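Local coordinates for protein eukaryotic translation initiation factor 4 gamma 5 (Trypanosoma cruzi, PDB 6OZU) that probably acts in translation initiation as an eIF4G-type scaffold, through an all-helical MIF4G domain of the kind that in relatives binds the helicase eIF4A, at residues V156-L161 with E206-M211; K167-A172 with Q214-F219; K200-L205 with N223-I228. All coordinates share one frame; numbering follows the deposited sequence.

Contact 1: V156-L161 with E206-M211; sequences VLEWLL and EELMHM
The backbone oxygen of Leu-208 is held twice: by the hydroxyl of Tyr-162 and, weakly, by the N-H of Met-211. The second bond closes a type I turn from Leu-208 to Met-211. That turn leads the chain off helix 194-208 and brings Met-211 back beside Leu-208. The contact itself is made by side chains. Leu-208 sends its two methyls to different places on helix 150-162. Its CD1 meets Leu-157 and Leu-161, which lie one helical turn apart. Leu-208 CD1 is 3.8 Å from Leu-157 CB and 4.0 Å from Leu-161 CD1, and the side chains of both leucines cross that of Leu-208 at about a right angle. Leu-208 CD2 lies against the first part of the Glu-158 side chain, 3.8 Å from Glu-158 CG.

Met-211 covers the outer part of Glu-158. Its chain runs straight beyond CG (chi2 179°) and crosses the glutamate at about a right angle. Met-211 SD is 3.8 Å from Glu-158 CD, and Met-211 CE is 3.6 Å from Glu-158 OE2. The aliphatic part of Glu-158 thus packs while its carboxylate lies at the partly exposed side of the contact. There OE1 makes a long, weak ion pair with Arg-166.

Helix 173-186 adjoins the apolar side through Phe-179, which touches both Leu-157 and Leu-161. Met-217 of helix 215-235 also reaches Leu-161, so the contact lies where four helices meet.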
loop_
_atom_site.group_PDB
_atom_site.type_symbol
_atom_site.label_atom_id
_atom_site.label_comp_id
_atom_site.label_asym_id
_atom_site.label_seq_id
_atom_site.Cartn_x
_atom_site.Cartn_y
_atom_site.Cartn_z
ATOM N N VAL A 156 9.748 -1.731 0.934
ATOM C CA VAL A 156 8.914 -2.893 1.265
ATOM C C VAL A 156 9.324 -4.087 0.388
ATOM O O VAL A 156 9.528 -5.187 0.917
ATOM C CB VAL A 156 7.392 -2.608 1.155
ATOM C CG1 VAL A 156 6.573 -3.907 1.130
ATOM C CG2 VAL A 156 6.911 -1.684 2.257
ATOM N N LEU A 157 9.454 -3.854 -0.952
ATOM C CA LEU A 157 9.860 -4.853 -1.952
ATOM C C LEU A 157 11.263 -5.405 -1.698
ATOM O O LEU A 157 11.516 -6.574 -1.974
ATOM C CB LEU A 157 9.723 -4.305 -3.386
ATOM C CG LEU A 157 8.295 -4.021 -3.868
ATOM C CD1 LEU A 157 8.291 -3.469 -5.257
ATOM C CD2 LEU A 157 7.445 -5.253 -3.809
ATOM N N GLU A 158 12.152 -4.588 -1.120
ATOM C CA GLU A 158 13.498 -4.999 -0.720
ATOM C C GLU A 158 13.412 -6.150 0.291
ATOM O O GLU A 158 13.960 -7.203 0.000
ATOM C CB GLU A 158 14.275 -3.839 -0.112
ATOM C CG GLU A 158 14.882 -2.890 -1.127
ATOM C CD GLU A 158 15.941 -1.987 -0.529
ATOM O OE1 GLU A 158 16.906 -2.522 0.068
ATOM O OE2 GLU A 158 15.799 -0.746 -0.647
ATOM N N TRP A 159 12.682 -5.989 1.424
ATOM C CA TRP A 159 12.558 -7.069 2.407
ATOM C C TRP A 159 11.606 -8.165 1.961
ATOM O O TRP A 159 11.816 -9.328 2.290
ATOM C CB TRP A 159 12.227 -6.572 3.825
ATOM C CG TRP A 159 10.942 -5.813 3.992
ATOM C CD1 TRP A 159 10.810 -4.460 4.154
ATOM C CD2 TRP A 159 9.624 -6.377 4.193
ATOM N NE1 TRP A 159 9.492 -4.140 4.412
ATOM C CE2 TRP A 159 8.737 -5.297 4.408
ATOM C CE3 TRP A 159 9.116 -7.691 4.242
ATOM C CZ2 TRP A 159 7.364 -5.491 4.622
ATOM C CZ3 TRP A 159 7.756 -7.878 4.444
ATOM C CH2 TRP A 159 6.899 -6.789 4.635
ATOM N N LEU A 160 10.584 -7.814 1.174
ATOM C CA LEU A 160 9.616 -8.780 0.651
ATOM C C LEU A 160 10.281 -9.789 -0.283
ATOM O O LEU A 160 9.965 -10.979 -0.205
ATOM C CB LEU A 160 8.485 -8.027 -0.058
ATOM C CG LEU A 160 7.174 -8.767 -0.299
ATOM C CD1 LEU A 160 6.365 -8.895 0.996
ATOM C CD2 LEU A 160 6.353 -8.047 -1.338
ATOM N N LEU A 161 11.226 -9.319 -1.148
ATOM C CA LEU A 161 11.934 -10.162 -2.106
ATOM C C LEU A 161 13.289 -10.664 -1.626
ATOM O O LEU A 161 13.614 -11.828 -1.856
ATOM C CB LEU A 161 12.108 -9.435 -3.448
ATOM C CG LEU A 161 10.839 -8.992 -4.219
ATOM C CD1 LEU A 161 11.234 -8.087 -5.380
ATOM C CD2 LEU A 161 10.028 -10.196 -4.738
ATOM N N GLU A 206 13.241 -1.744 -11.539
ATOM C CA GLU A 206 14.546 -1.520 -12.186
ATOM C C GLU A 206 15.610 -1.218 -11.132
ATOM O O GLU A 206 16.752 -1.629 -11.309
ATOM C CB GLU A 206 14.494 -0.394 -13.229
ATOM C CG GLU A 206 13.839 -0.778 -14.549
ATOM C CD GLU A 206 14.634 -1.662 -15.497
ATOM O OE1 GLU A 206 14.019 -2.585 -16.075
ATOM O OE2 GLU A 206 15.854 -1.439 -15.670
ATOM N N GLU A 207 15.236 -0.522 -10.028
ATOM C CA GLU A 207 16.121 -0.230 -8.902
ATOM C C GLU A 207 16.532 -1.492 -8.159
ATOM O O GLU A 207 17.711 -1.660 -7.862
ATOM C CB GLU A 207 15.492 0.764 -7.936
ATOM C CG GLU A 207 15.773 2.191 -8.321
ATOM C CD GLU A 207 15.212 3.235 -7.383
ATOM O OE1 GLU A 207 16.003 3.840 -6.619
ATOM O OE2 GLU A 207 13.980 3.458 -7.428
ATOM N N LEU A 208 15.579 -2.391 -7.876
ATOM C CA LEU A 208 15.843 -3.677 -7.225
ATOM C C LEU A 208 16.824 -4.520 -8.066
ATOM O O LEU A 208 17.567 -5.328 -7.519
ATOM C CB LEU A 208 14.534 -4.454 -7.012
ATOM C CG LEU A 208 13.513 -3.835 -6.065
ATOM C CD1 LEU A 208 12.140 -4.357 -6.365
ATOM C CD2 LEU A 208 13.882 -4.056 -4.619
ATOM N N MET A 209 16.845 -4.301 -9.381
ATOM C CA MET A 209 17.734 -4.980 -10.312
ATOM C C MET A 209 19.181 -4.560 -10.156
ATOM O O MET A 209 20.079 -5.248 -10.649
ATOM C CB MET A 209 17.293 -4.669 -11.714
ATOM C CG MET A 209 16.243 -5.551 -12.158
ATOM S SD MET A 209 16.465 -5.697 -13.869
ATOM C CE MET A 209 18.137 -6.471 -13.898
ATOM N N HIS A 210 19.406 -3.401 -9.527
ATOM C CA HIS A 210 20.745 -2.886 -9.286
ATOM C C HIS A 210 21.042 -3.008 -7.788
ATOM O O HIS A 210 21.571 -2.089 -7.164
ATOM C CB HIS A 210 20.905 -1.480 -9.890
ATOM C CG HIS A 210 20.785 -1.485 -11.389
ATOM N ND1 HIS A 210 19.597 -1.144 -12.022
ATOM C CD2 HIS A 210 21.684 -1.862 -12.332
ATOM C CE1 HIS A 210 19.820 -1.289 -13.322
ATOM N NE2 HIS A 210 21.059 -1.725 -13.559
ATOM N N MET A 211 20.648 -4.178 -7.215
ATOM C CA MET A 211 20.828 -4.587 -5.818
ATOM C C MET A 211 21.403 -6.003 -5.737
ATOM O O MET A 211 21.155 -6.747 -4.783
ATOM C CB MET A 211 19.524 -4.446 -5.032
ATOM C CG MET A 211 19.202 -3.022 -4.695
ATOM S SD MET A 211 17.646 -2.878 -3.801
ATOM C CE MET A 211 17.424 -1.121 -3.889
#

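Contact 2: K167-A172 with Q214-F219; sequences KRRFPA and QRRMQF. With SO4 (sulfate ion), chain D; SO4 (sulfate ion), chain E; SO4 (sulfate ion), chain H; SO4 (sulfate ion), chain G.
Phe-170 and Arg-216 lie against each other with ring and guanidinium planes only 20° apart. Phe-170 CB, rather than the ring, covers the centre of the guanidinium, while Arg-216 CD stands above the rim of the ring. Closer to the helix, Arg-216 CB is 3.3 Å from Phe-170 CD1. On the other face of the Phe-170 ring, toward its rim, lies Pro-171 CD, which also meets Met-217 CE at 3.6 Å. The methionine bends at chi2 and chi3 to bring its sulfur and methyl to the proline.

Two waters join the backbones. One donates to Arg-169 O and accepts from Met-217 N, with its oxygen 2.8 Å from Met-217 N. The other links Arg-169 O to Gln-214 N.

Gln-214 is the N-cap residue of helix 215-235, and a sulfate, probably from the crystallisation liquor, sits at this N-terminal end, a common place for an anion. Arg-216 N donates almost straight to sulfate D O3 at 3.2 Å. Arg-216 NE bonds the same oxygen in the guanidinium plane, and NH2 bonds O1. Arg-215 NE adds a bond to O2. The first water also donates to O3, tying the loop to this anion.

Farther out, a second sulfate (E) accepts from the N-H groups of Arg-169 and Phe-170 through O2. Arg-168 folds back, and its NE bonds Phe-170 O at 2.9 Å. Arg-168 also grips sulfate H, through NH2 to O3 at 2.9 Å and NH1 to O2.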
loop_
_atom_site.group_PDB
_atom_site.type_symbol
_atom_site.label_atom_id
_atom_site.label_comp_id
_atom_site.label_asym_id
_atom_site.label_seq_id
_atom_site.Cartn_x
_atom_site.Cartn_y
_atom_site.Cartn_z
ATOM N N LYS A 167 19.499 -11.071 2.794
ATOM C CA LYS A 167 20.481 -12.068 2.374
ATOM C C LYS A 167 19.924 -13.171 1.445
ATOM O O LYS A 167 20.697 -14.050 1.046
ATOM C CB LYS A 167 21.187 -12.679 3.605
ATOM C CG LYS A 167 22.314 -11.804 4.154
ATOM C CD LYS A 167 23.105 -12.502 5.263
ATOM C CE LYS A 167 24.443 -13.028 4.791
ATOM N NZ LYS A 167 25.188 -13.712 5.882
ATOM N N ARG A 168 18.620 -13.106 1.070
ATOM C CA ARG A 168 17.965 -14.114 0.209
ATOM C C ARG A 168 18.393 -14.081 -1.251
ATOM O O ARG A 168 18.588 -13.007 -1.823
ATOM C CB ARG A 168 16.432 -14.030 0.271
ATOM C CG ARG A 168 15.828 -14.316 1.637
ATOM C CD ARG A 168 14.341 -14.558 1.505
ATOM N NE ARG A 168 14.078 -15.823 0.821
ATOM C CZ ARG A 168 13.544 -16.894 1.398
ATOM N NH1 ARG A 168 13.183 -16.858 2.675
ATOM N NH2 ARG A 168 13.348 -18.003 0.697
ATOM N N ARG A 169 18.507 -15.271 -1.858
ATOM C CA ARG A 169 18.836 -15.433 -3.279
ATOM C C ARG A 169 17.559 -15.204 -4.105
ATOM O O ARG A 169 17.604 -14.543 -5.137
ATOM C CB ARG A 169 19.410 -16.833 -3.551
ATOM C CG ARG A 169 20.837 -17.015 -3.052
ATOM C CD ARG A 169 21.418 -18.364 -3.432
ATOM N NE ARG A 169 22.857 -18.434 -3.156
ATOM C CZ ARG A 169 23.815 -18.112 -4.023
ATOM N NH1 ARG A 169 25.092 -18.209 -3.676
ATOM N NH2 ARG A 169 23.502 -17.690 -5.245
ATOM N N PHE A 170 16.412 -15.688 -3.588
ATOM C CA PHE A 170 15.093 -15.610 -4.199
ATOM C C PHE A 170 14.014 -15.517 -3.104
ATOM O O PHE A 170 14.203 -16.118 -2.044
ATOM C CB PHE A 170 14.876 -16.865 -5.071
ATOM C CG PHE A 170 13.761 -16.762 -6.076
ATOM C CD1 PHE A 170 13.850 -15.885 -7.154
ATOM C CD2 PHE A 170 12.631 -17.555 -5.964
ATOM C CE1 PHE A 170 12.818 -15.787 -8.082
ATOM C CE2 PHE A 170 11.602 -17.466 -6.909
ATOM C CZ PHE A 170 11.705 -16.585 -7.964
ATOM N N PRO A 171 12.885 -14.781 -3.324
ATOM C CA PRO A 171 11.860 -14.678 -2.266
ATOM C C PRO A 171 11.186 -15.973 -1.842
ATOM O O PRO A 171 11.102 -16.937 -2.606
ATOM C CB PRO A 171 10.832 -13.696 -2.842
ATOM C CG PRO A 171 11.070 -13.695 -4.285
ATOM C CD PRO A 171 12.507 -13.981 -4.509
ATOM N N ALA A 172 10.666 -15.967 -0.605
ATOM C CA ALA A 172 9.942 -17.072 -0.001
ATOM C C ALA A 172 8.610 -17.198 -0.724
ATOM O O ALA A 172 8.186 -16.247 -1.393
ATOM C CB ALA A 172 9.724 -16.789 1.473
ATOM N N GLN A 214 20.519 -12.509 -8.068
ATOM C CA GLN A 214 21.069 -13.753 -8.591
ATOM C C GLN A 214 20.292 -14.171 -9.867
ATOM O O GLN A 214 19.541 -13.356 -10.405
ATOM C CB GLN A 214 21.120 -14.844 -7.503
ATOM C CG GLN A 214 22.085 -14.545 -6.350
ATOM C CD GLN A 214 23.492 -14.268 -6.824
ATOM O OE1 GLN A 214 23.951 -13.117 -6.831
ATOM N NE2 GLN A 214 24.198 -15.314 -7.254
ATOM N N ARG A 215 20.508 -15.403 -10.377
ATOM C CA ARG A 215 19.899 -15.893 -11.620
ATOM C C ARG A 215 18.360 -15.844 -11.599
ATOM O O ARG A 215 17.774 -15.242 -12.507
ATOM C CB ARG A 215 20.404 -17.320 -11.995
ATOM C CG ARG A 215 21.919 -17.559 -12.092
ATOM C CD ARG A 215 22.223 -19.028 -12.265
ATOM N NE ARG A 215 22.480 -19.730 -10.998
ATOM C CZ ARG A 215 22.922 -20.981 -10.898
ATOM N NH1 ARG A 215 23.193 -21.685 -11.988
ATOM N NH2 ARG A 215 23.103 -21.532 -9.706
ATOM N N ARG A 216 17.708 -16.444 -10.566
ATOM C CA ARG A 216 16.245 -16.476 -10.488
ATOM C C ARG A 216 15.683 -15.089 -10.225
ATOM O O ARG A 216 14.636 -14.749 -10.783
ATOM C CB ARG A 216 15.735 -17.455 -9.424
ATOM C CG ARG A 216 15.838 -18.942 -9.724
ATOM C CD ARG A 216 15.667 -19.738 -8.436
ATOM N NE ARG A 216 16.701 -19.372 -7.465
ATOM C CZ ARG A 216 16.728 -19.708 -6.182
ATOM N NH1 ARG A 216 15.735 -20.414 -5.650
ATOM N NH2 ARG A 216 17.744 -19.340 -5.420
ATOM N N MET A 217 16.400 -14.281 -9.408
ATOM C CA MET A 217 16.017 -12.920 -9.033
ATOM C C MET A 217 16.072 -11.952 -10.223
ATOM O O MET A 217 15.210 -11.075 -10.357
ATOM C CB MET A 217 16.850 -12.413 -7.846
ATOM C CG MET A 217 16.239 -11.202 -7.157
ATOM S SD MET A 217 14.625 -11.538 -6.396
ATOM C CE MET A 217 15.069 -11.435 -4.726
ATOM N N GLN A 218 17.085 -12.109 -11.080
ATOM C CA GLN A 218 17.218 -11.291 -12.263
ATOM C C GLN A 218 16.183 -11.684 -13.287
ATOM O O GLN A 218 15.619 -10.799 -13.924
ATOM C CB GLN A 218 18.614 -11.398 -12.834
ATOM C CG GLN A 218 19.204 -10.026 -13.046
ATOM C CD GLN A 218 20.374 -10.057 -13.968
ATOM O OE1 GLN A 218 20.223 -10.282 -15.157
ATOM N NE2 GLN A 218 21.560 -9.821 -13.433
ATOM N N PHE A 219 15.895 -13.001 -13.425
ATOM C CA PHE A 219 14.863 -13.481 -14.345
ATOM C C PHE A 219 13.488 -12.964 -13.899
ATOM O O PHE A 219 12.719 -12.496 -14.735
ATOM C CB PHE A 219 14.886 -15.020 -14.502
ATOM C CG PHE A 219 14.011 -15.524 -15.630
ATOM C CD1 PHE A 219 14.447 -15.471 -16.952
ATOM C CD2 PHE A 219 12.732 -16.014 -15.375
ATOM C CE1 PHE A 219 13.613 -15.894 -18.002
ATOM C CE2 PHE A 219 11.906 -16.449 -16.428
ATOM C CZ PHE A 219 12.355 -16.386 -17.732
HETATM S S SO4 D . 20.516 -18.680 -7.926
HETATM O O1 SO4 D . 20.550 -18.948 -6.484
HETATM O O2 SO4 D . 21.717 -17.946 -8.355
HETATM O O3 SO4 D . 19.299 -17.913 -8.216
HETATM O O4 SO4 D . 20.483 -19.958 -8.628
HETATM S S SO4 E . 17.083 -19.276 -1.315
HETATM O O1 SO4 E . 17.132 -19.804 0.048
HETATM O O2 SO4 E . 16.991 -17.817 -1.219
HETATM O O3 SO4 E . 18.283 -19.680 -2.058
HETATM O O4 SO4 E . 15.917 -19.816 -2.025
HETATM S S SO4 H . 12.157 -20.348 3.764
HETATM O O1 SO4 H . 10.695 -20.295 3.683
HETATM O O2 SO4 H . 12.643 -19.242 4.597
HETATM O O3 SO4 H . 12.716 -20.242 2.412
HETATM O O4 SO4 H . 12.569 -21.621 4.355
HETATM S S SO4 G . 12.774 -13.712 5.258
HETATM O O1 SO4 G . 14.227 -13.506 5.162
HETATM O O2 SO4 G . 12.243 -12.978 6.409
HETATM O O3 SO4 G . 12.103 -13.238 4.041
HETATM O O4 SO4 G . 12.508 -15.141 5.432
HETATM O O HOH W 1 18.039 -15.592 -7.552
HETATM O O HOH W 2 19.385 -12.294 -5.539
#

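Contact 3: K200-L205 with N223-I228; sequences KFRAVL and NTVETI
Val-225 splits its two methyls between neighbouring side chains of helix 200-205. CG1 lies over one face of the Arg-202 guanidinium, 3.1 Å above its plane and off to the rim. Val-225 CG1 is equally near the NE and NH2 atoms of Arg-202, at 3.5 Å. Val-225 CG2 turns to the other neighbour and lies 3.8 Å from Leu-205 CB. The Val-225 chi1 of 160° places CG1 anti to the backbone N, and CG2 then falls beside that N.

Arg-202 runs out as a straight chain. Its CG is opposite the backbone N (chi1 -177°), and the next two torsions are also extended. The chain crosses Val-225 at about a right angle. Asp-229, one turn beyond Val-225, takes a salt bridge from Arg-202 NE. The guanidinium is therefore held by an acid while a methyl covers one of its faces.

Leu-205 points at the opposing helix. Its CD1 fits between Thr-224 and Ile-228, which are one turn apart. Leu-205 CD1 is 3.4 Å from Thr-224 CG2, a close methyl contact, and 3.8 Å from Ile-228 CD1. Thr-224 gives its methyl to this contact while its hydroxyl bonds Leu-220 O of its own helix. Ile-228 CD1 also meets the edge of the Phe-201 ring, 4.0 Å from Phe-201 CD2. Phe-201 continues the apolar layer toward Leu-182 and Cys-186 of helix 173-186.

The two helical segments run nearly antiparallel at 163°, with their axes 10.0 Å apart at closest approach. Such antiparallel helix packing is the building principle of MIF4G domains, which belong to the HEAT-like helical folds.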
loop_
_atom_site.group_PDB
_atom_site.type_symbol
_atom_site.label_atom_id
_atom_site.label_comp_id
_atom_site.label_asym_id
_atom_site.label_seq_id
_atom_site.Cartn_x
_atom_site.Cartn_y
_atom_site.Cartn_z
ATOM N N LYS A 200 6.107 4.332 -12.848
ATOM C CA LYS A 200 6.685 4.524 -11.514
ATOM C C LYS A 200 7.003 3.179 -10.855
ATOM O O LYS A 200 8.049 3.052 -10.214
ATOM C CB LYS A 200 5.748 5.343 -10.622
ATOM C CG LYS A 200 5.866 6.842 -10.734
ATOM C CD LYS A 200 4.830 7.522 -9.833
ATOM C CE LYS A 200 5.165 8.948 -9.470
ATOM N NZ LYS A 200 5.826 9.071 -8.128
ATOM N N PHE A 201 6.099 2.189 -10.992
ATOM C CA PHE A 201 6.283 0.842 -10.432
ATOM C C PHE A 201 7.364 0.089 -11.188
ATOM O O PHE A 201 8.124 -0.657 -10.583
ATOM C CB PHE A 201 4.964 0.057 -10.433
ATOM C CG PHE A 201 5.013 -1.256 -9.680
ATOM C CD1 PHE A 201 5.137 -1.281 -8.288
ATOM C CD2 PHE A 201 4.884 -2.467 -10.352
ATOM C CE1 PHE A 201 5.183 -2.496 -7.593
ATOM C CE2 PHE A 201 4.912 -3.681 -9.652
ATOM C CZ PHE A 201 5.049 -3.686 -8.275
ATOM N N ARG A 202 7.446 0.309 -12.509
ATOM C CA ARG A 202 8.463 -0.284 -13.392
ATOM C C ARG A 202 9.856 0.202 -12.964
ATOM O O ARG A 202 10.786 -0.599 -12.904
ATOM C CB ARG A 202 8.161 0.052 -14.865
ATOM C CG ARG A 202 9.114 -0.575 -15.850
ATOM C CD ARG A 202 8.959 0.004 -17.241
ATOM N NE ARG A 202 9.791 -0.686 -18.225
ATOM C CZ ARG A 202 11.061 -0.425 -18.515
ATOM N NH1 ARG A 202 11.734 0.485 -17.827
ATOM N NH2 ARG A 202 11.684 -1.110 -19.466
ATOM N N ALA A 203 9.971 1.496 -12.640
ATOM C CA ALA A 203 11.186 2.158 -12.154
ATOM C C ALA A 203 11.696 1.543 -10.839
ATOM O O ALA A 203 12.906 1.384 -10.673
ATOM C CB ALA A 203 10.920 3.638 -11.959
ATOM N N VAL A 204 10.768 1.198 -9.918
ATOM C CA VAL A 204 11.022 0.557 -8.620
ATOM C C VAL A 204 11.652 -0.819 -8.853
ATOM O O VAL A 204 12.657 -1.148 -8.217
ATOM C CB VAL A 204 9.727 0.500 -7.758
ATOM C CG1 VAL A 204 9.858 -0.454 -6.564
ATOM C CG2 VAL A 204 9.363 1.884 -7.274
ATOM N N LEU A 205 11.087 -1.594 -9.793
ATOM C CA LEU A 205 11.602 -2.910 -10.141
ATOM C C LEU A 205 12.954 -2.832 -10.801
ATOM O O LEU A 205 13.747 -3.747 -10.610
ATOM C CB LEU A 205 10.613 -3.742 -10.981
ATOM C CG LEU A 205 9.193 -3.920 -10.429
ATOM C CD1 LEU A 205 8.387 -4.765 -11.362
ATOM C CD2 LEU A 205 9.192 -4.523 -9.025
ATOM N N ASN A 223 11.632 -10.367 -16.345
ATOM C CA ASN A 223 10.409 -10.880 -16.967
ATOM C C ASN A 223 9.192 -10.042 -16.568
ATOM O O ASN A 223 8.318 -9.820 -17.411
ATOM C CB ASN A 223 10.176 -12.363 -16.673
ATOM C CG ASN A 223 9.390 -13.076 -17.741
ATOM O OD1 ASN A 223 8.624 -13.996 -17.482
ATOM N ND2 ASN A 223 9.536 -12.638 -18.966
ATOM N N THR A 224 9.167 -9.551 -15.305
ATOM C CA THR A 224 8.100 -8.711 -14.755
ATOM C C THR A 224 8.053 -7.352 -15.487
ATOM O O THR A 224 6.994 -6.967 -16.002
ATOM C CB THR A 224 8.210 -8.620 -13.221
ATOM O OG1 THR A 224 8.054 -9.928 -12.672
ATOM C CG2 THR A 224 7.173 -7.736 -12.626
ATOM N N VAL A 225 9.216 -6.669 -15.592
ATOM C CA VAL A 225 9.340 -5.400 -16.330
ATOM C C VAL A 225 8.936 -5.611 -17.796
ATOM O O VAL A 225 8.210 -4.799 -18.347
ATOM C CB VAL A 225 10.751 -4.754 -16.156
ATOM C CG1 VAL A 225 11.112 -3.741 -17.241
ATOM C CG2 VAL A 225 10.947 -4.189 -14.757
ATOM N N GLU A 226 9.336 -6.732 -18.386
ATOM C CA GLU A 226 9.011 -7.103 -19.763
ATOM C C GLU A 226 7.495 -7.269 -19.975
ATOM O O GLU A 226 6.975 -6.763 -20.956
ATOM C CB GLU A 226 9.763 -8.376 -20.134
ATOM C CG GLU A 226 9.934 -8.614 -21.620
ATOM C CD GLU A 226 10.577 -9.931 -22.009
ATOM O OE1 GLU A 226 10.587 -10.233 -23.223
ATOM O OE2 GLU A 226 11.064 -10.662 -21.118
ATOM N N THR A 227 6.794 -7.971 -19.050
ATOM C CA THR A 227 5.337 -8.174 -19.072
ATOM C C THR A 227 4.611 -6.828 -18.871
ATOM O O THR A 227 3.607 -6.588 -19.554
ATOM C CB THR A 227 4.919 -9.219 -18.039
ATOM O OG1 THR A 227 5.720 -10.382 -18.217
ATOM C CG2 THR A 227 3.456 -9.573 -18.139
ATOM N N ILE A 228 5.107 -5.970 -17.943
ATOM C CA ILE A 228 4.579 -4.618 -17.693
ATOM C C ILE A 228 4.613 -3.844 -19.024
ATOM O O ILE A 228 3.622 -3.206 -19.363
ATOM C CB ILE A 228 5.374 -3.860 -16.577
ATOM C CG1 ILE A 228 5.008 -4.402 -15.183
ATOM C CG2 ILE A 228 5.136 -2.317 -16.638
ATOM C CD1 ILE A 228 5.820 -3.828 -13.989
#

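How the contacts relate
Contacts 1 and 3 are buried and share helix 194-208, which packs on helix 150-162 in the first and on helix 215-235 in the second. They meet at Leu-157, which touches Phe-201, Val-204 and Leu-205. Both rely on methyl packing with the aliphatic part of one charged side chain drawn in. Contact 2 is nearer the surface and uses the start of helix 215-235. Its chemistry is largely arginine, water and sulfate. Its apolar part, Pro-171 with Met-217, borders contact 1. Contacts 2 and 3 do not touch directly and follow each other along helix 215-235.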